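Local coordinates for protein toll (Drosophila melanogaster, PDB 4LXR), which serves as the receptor for cleaved, activated Spätzle, triggering Toll signalling in antifungal immunity and in dorsal-ventral patterning of the embryo, at residues A[483-487]-A[488-492]; A[684-687]-A[688-691]. One frame throughout, in Å; residues are numbered along the deposited sequence.

Contact 1: A[483-487]-A[488-492]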
loop_
_atom_site.group_PDB
_atom_site.type_symbol
_atom_site.label_atom_id
_atom_site.label_comp_id
_atom_site.label_asym_id
_atom_site.label_seq_id
_atom_site.Cartn_x
_atom_site.Cartn_y
_atom_site.Cartn_z
ATOM N N SER A 483 -0.359 18.484 19.057
ATOM C CA SER A 483 0.878 18.938 19.696
ATOM C C SER A 483 1.169 18.299 21.061
ATOM O O SER A 483 2.270 18.431 21.588
ATOM C CB SER A 483 0.910 20.469 19.790
ATOM O OG SER A 483 -0.174 20.929 20.571
ATOM N N SER A 484 0.193 17.603 21.633
ATOM C CA SER A 484 0.404 16.949 22.920
ATOM C C SER A 484 -0.667 15.901 23.205
ATOM O O SER A 484 -1.771 15.970 22.657
ATOM C CB SER A 484 0.445 17.976 24.055
ATOM O OG SER A 484 -0.832 18.553 24.249
ATOM N N LEU A 485 -0.333 14.928 24.051
ATOM C CA LEU A 485 -1.280 13.878 24.408
ATOM C C LEU A 485 -1.428 13.735 25.919
ATOM O O LEU A 485 -0.462 13.904 26.663
ATOM C CB LEU A 485 -0.874 12.533 23.784
ATOM C CG LEU A 485 -0.882 12.424 22.252
ATOM C CD1 LEU A 485 -0.212 11.126 21.828
ATOM C CD2 LEU A 485 -2.297 12.491 21.684
ATOM N N GLY A 486 -2.652 13.445 26.359
ATOM C CA GLY A 486 -2.930 13.034 27.729
ATOM C C GLY A 486 -3.537 11.644 27.636
ATOM O O GLY A 486 -3.763 11.149 26.537
ATOM N N TYR A 487 -3.802 10.995 28.759
ATOM C CA TYR A 487 -4.350 9.649 28.688
ATOM C C TYR A 487 -5.762 9.680 28.110
ATOM O O TYR A 487 -6.204 8.711 27.502
ATOM C CB TYR A 487 -4.316 8.946 30.054
ATOM C CG TYR A 487 -5.347 9.436 31.039
ATOM C CD1 TYR A 487 -5.087 10.529 31.861
ATOM C CD2 TYR A 487 -6.578 8.802 31.155
ATOM C CE1 TYR A 487 -6.027 10.982 32.769
ATOM C CE2 TYR A 487 -7.524 9.246 32.057
ATOM C CZ TYR A 487 -7.244 10.336 32.864
ATOM O OH TYR A 487 -8.187 10.777 33.762
ATOM N N GLU A 488 -6.453 10.805 28.285
ATOM C CA GLU A 488 -7.797 10.986 27.733
ATOM C C GLU A 488 -7.806 10.971 26.206
ATOM O O GLU A 488 -8.827 10.651 25.593
ATOM C CB GLU A 488 -8.418 12.295 28.225
ATOM C CG GLU A 488 -8.579 12.386 29.723
ATOM C CD GLU A 488 -7.566 13.327 30.365
ATOM O OE1 GLU A 488 -6.484 13.550 29.773
ATOM O OE2 GLU A 488 -7.858 13.848 31.462
ATOM N N ASP A 489 -6.683 11.338 25.593
ATOM C CA ASP A 489 -6.589 11.371 24.130
ATOM C C ASP A 489 -6.462 9.965 23.542
ATOM O O ASP A 489 -6.674 9.773 22.346
ATOM C CB ASP A 489 -5.408 12.231 23.672
ATOM C CG ASP A 489 -5.553 13.691 24.068
ATOM O OD1 ASP A 489 -6.690 14.214 24.064
ATOM O OD2 ASP A 489 -4.520 14.321 24.382
ATOM N N LEU A 490 -6.112 8.991 24.388
ATOM C CA LEU A 490 -5.949 7.606 23.945
ATOM C C LEU A 490 -7.105 6.713 24.370
ATOM O O LEU A 490 -7.069 5.507 24.139
ATOM C CB LEU A 490 -4.641 6.996 24.476
ATOM C CG LEU A 490 -3.304 7.729 24.313
ATOM C CD1 LEU A 490 -2.249 7.034 25.156
ATOM C CD2 LEU A 490 -2.854 7.820 22.862
ATOM N N ALA A 491 -8.133 7.289 24.983
ATOM C CA ALA A 491 -9.225 6.474 25.516
ATOM C C ALA A 491 -10.318 6.140 24.493
ATOM O O ALA A 491 -11.479 6.518 24.676
ATOM C CB ALA A 491 -9.828 7.126 26.762
ATOM N N PHE A 492 -9.946 5.420 23.435
ATOM C CA PHE A 492 -10.900 5.017 22.395
ATOM C C PHE A 492 -11.678 3.783 22.861
ATOM O O PHE A 492 -11.081 2.822 23.340
ATOM C CB PHE A 492 -10.183 4.697 21.076
ATOM C CG PHE A 492 -9.408 5.847 20.492
ATOM C CD1 PHE A 492 -10.012 6.729 19.601
ATOM C CD2 PHE A 492 -8.074 6.040 20.813
ATOM C CE1 PHE A 492 -9.298 7.787 19.056
ATOM C CE2 PHE A 492 -7.353 7.104 20.266
ATOM C CZ PHE A 492 -7.971 7.975 19.381
HETATM O O HOH W 1 -3.194 16.889 25.739
#
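A short 3-10 turn is closed by two backbone bonds, Asp-489 N to Gly-486 O and Leu-490 N to Tyr-487 O (both 3.1 Å), within LRR 14, after the short strand 484-485 that pairs with 509-510. The carboxylate of Asp-489 folds back over the start of the turn: OD2 accepts Gly-486 N at 2.9 Å (157° at the hydrogen), which approaches from above the carboxylate plane. Next to this bond, Leu-485 CD2 packs on Asp-489 CB (3.7 Å), while Leu-490 packs onto Val-529 and Phe-561. Tyr-487 sets CG between its backbone N and carbonyl carbon (chi1 74°), which brings the ring alongside Glu-488. The bent glutamate chain lays CG over the ring face in a CH-pi contact, 4.0 Å from the centroid, and its carboxylate stacks near the rim with the planes 16° apart. With an alanine in place of this tyrosine, the Glu-488 carboxylate would probably lose the ring face it stacks on, and Tyr-557 the ring it meets. A water bonded to Ser-484 OG also donates to Asp-489 OD2 (3.2 Å); two donors on one oxygen probably restrict the carboxylate's rotation and are likely to favour its ionised form.

Contact 2: A[684-687]-A[688-691]. With NAG (2-acetamido-2-deoxy-beta-D-glucopyranose), chain K.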
loop_
_atom_site.group_PDB
_atom_site.type_symbol
_atom_site.label_atom_id
_atom_site.label_comp_id
_atom_site.label_asym_id
_atom_site.label_seq_id
_atom_site.Cartn_x
_atom_site.Cartn_y
_atom_site.Cartn_z
ATOM N N GLN A 684 24.953 24.106 61.750
ATOM C CA GLN A 684 25.157 24.439 60.347
ATOM C C GLN A 684 24.648 23.307 59.459
ATOM O O GLN A 684 24.740 23.388 58.239
ATOM C CB GLN A 684 26.637 24.681 60.055
ATOM C CG GLN A 684 27.182 26.009 60.560
ATOM C CD GLN A 684 28.707 26.040 60.566
ATOM O OE1 GLN A 684 29.364 25.002 60.469
ATOM N NE2 GLN A 684 29.274 27.232 60.678
ATOM N N LEU A 685 24.120 22.247 60.071
ATOM C CA LEU A 685 23.716 21.065 59.311
ATOM C C LEU A 685 22.213 20.970 59.136
ATOM O O LEU A 685 21.493 20.803 60.109
ATOM C CB LEU A 685 24.237 19.788 59.971
ATOM C CG LEU A 685 25.756 19.677 60.098
ATOM C CD1 LEU A 685 26.135 18.428 60.881
ATOM C CD2 LEU A 685 26.406 19.680 58.722
ATOM N N PRO A 686 21.737 21.062 57.883
ATOM C CA PRO A 686 20.299 20.967 57.601
ATOM C C PRO A 686 19.669 19.709 58.193
ATOM O O PRO A 686 20.302 18.656 58.260
ATOM C CB PRO A 686 20.226 20.981 56.067
ATOM C CG PRO A 686 21.645 20.902 55.582
ATOM C CD PRO A 686 22.511 21.412 56.683
ATOM N N THR A 687 18.425 19.842 58.630
ATOM C CA THR A 687 17.775 18.827 59.450
ATOM C C THR A 687 17.375 17.560 58.681
ATOM O O THR A 687 17.379 16.467 59.239
ATOM C CB THR A 687 16.575 19.443 60.226
ATOM O OG1 THR A 687 16.793 19.285 61.632
ATOM C CG2 THR A 687 15.237 18.806 59.828
ATOM N N ASN A 688 17.052 17.700 57.399
ATOM C CA ASN A 688 16.664 16.549 56.586
ATOM C C ASN A 688 17.841 15.876 55.882
ATOM O O ASN A 688 17.644 14.999 55.029
ATOM C CB ASN A 688 15.595 16.955 55.568
ATOM C CG ASN A 688 14.269 17.246 56.220
ATOM O OD1 ASN A 688 13.917 16.626 57.225
ATOM N ND2 ASN A 688 13.526 18.202 55.666
ATOM N N LEU A 689 19.052 16.294 56.250
ATOM C CA LEU A 689 20.296 15.797 55.650
ATOM C C LEU A 689 20.468 14.291 55.789
ATOM O O LEU A 689 20.301 13.745 56.880
ATOM C CB LEU A 689 21.508 16.504 56.282
ATOM C CG LEU A 689 22.782 16.587 55.434
ATOM C CD1 LEU A 689 22.543 17.436 54.177
ATOM C CD2 LEU A 689 23.933 17.148 56.245
ATOM N N THR A 690 20.813 13.621 54.687
ATOM C CA THR A 690 21.084 12.182 54.712
ATOM C C THR A 690 22.440 11.863 54.094
ATOM O O THR A 690 22.882 10.715 54.094
ATOM C CB THR A 690 20.015 11.368 53.947
ATOM O OG1 THR A 690 20.115 11.660 52.552
ATOM C CG2 THR A 690 18.599 11.701 54.437
ATOM N N HIS A 691 23.104 12.880 53.567
ATOM C CA HIS A 691 24.422 12.694 52.972
ATOM C C HIS A 691 25.269 13.956 53.173
ATOM O O HIS A 691 24.823 15.087 52.889
ATOM C CB HIS A 691 24.277 12.336 51.483
ATOM C CG HIS A 691 25.580 12.168 50.763
ATOM N ND1 HIS A 691 26.335 11.018 50.847
ATOM C CD2 HIS A 691 26.257 13.002 49.939
ATOM C CE1 HIS A 691 27.422 11.153 50.109
ATOM N NE2 HIS A 691 27.399 12.347 49.546
HETATM C C1 NAG K . 12.153 18.057 56.083
HETATM C C2 NAG K . 11.379 19.371 55.965
HETATM C C3 NAG K . 9.947 19.176 56.453
HETATM C C4 NAG K . 9.283 18.038 55.689
HETATM C C5 NAG K . 10.131 16.769 55.778
HETATM C C6 NAG K . 9.605 15.651 54.908
HETATM C C7 NAG K . 12.616 21.489 56.110
HETATM C C8 NAG K . 13.238 22.499 57.028
HETATM N N2 NAG K . 12.031 20.442 56.704
HETATM O O3 NAG K . 9.204 20.379 56.282
HETATM O O4 NAG K . 7.994 17.788 56.239
HETATM O O5 NAG K . 11.475 17.030 55.341
HETATM O O6 NAG K . 9.981 15.835 53.550
HETATM O O7 NAG K . 12.648 21.611 54.882
#
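Pro-686 O takes the backbone N-H of Leu-689 at 3.3 Å, a weak bond that closes a type I beta turn with Thr-687 and Asn-688 at its corners. In the leucine-rich repeat solenoid this turn is the link between LRR 17 and LRR 18, and it delivers the chain into strand 691-693, which runs parallel to strands 669-671 and 718-720 on its two sides. Leu-689 fits the first leucine of the LxxLxLxxN signature, whose side chains fill the interior of the coil. Its CB rests against the same carbonyl, 3.2 Å from Pro-686 O, and CG lies anti to the backbone N (chi1 -155°), a setting that carries CD1 to the proline ring, 3.8 Å from Pro-686 CG. The two side chains cross at a slant. The other branch, Leu-689 CD2, makes a looser apolar contact with Leu-685 CD2 (4.3 Å). Both leucines also pack on Phe-709 of helix 704-710, and Pro-686 and Leu-689 touch Leu-670 of the preceding strand, so the turn's inner side is buried against that strand and the helix.

The outer side is polar and glycosylated. Thr-687 CG2 sits beside the backbone of the next residue and approaches Asn-688 OD1 at 3.6 Å. Asn-688 opens an N-X-T sequon completed by Thr-690, whose OG1 makes a weak hydrogen bond to Thr-668 O. Asn-688 CB points away from the 684-687 segment, and CG is anti to the carbonyl carbon (chi1 -70°), beside the backbone N. The attached sugar is held a second time, through a hydrogen bond to Ser-666 OG. The linkage itself is the covalent bond from Asn-688 ND2 to C1 of the N-acetylglucosamine, 1.4 Å long.

Overall arrangement
Both contacts are turns of the leucine-rich repeat ectodomain, but they occupy different repeat blocks and different stages of a coil, one following a short strand and the other preceding one. Their centres are about 42 Å apart, and their nearest atoms about 31 Å. Contact 1 follows the short parallel pairing of strands 484-485 and 509-510, away from the main run of strands; contact 2 leads directly into a strand of the later sheet. The chemistry follows this placing. At 483-492 a carboxylate, backbone amides and a water hold a partly buried turn, with leucines on its inner side. At 684-691 the turn is closed across its two segments by one weak backbone bond, over a largely apolar, buried interior, while the surface carries a glycan.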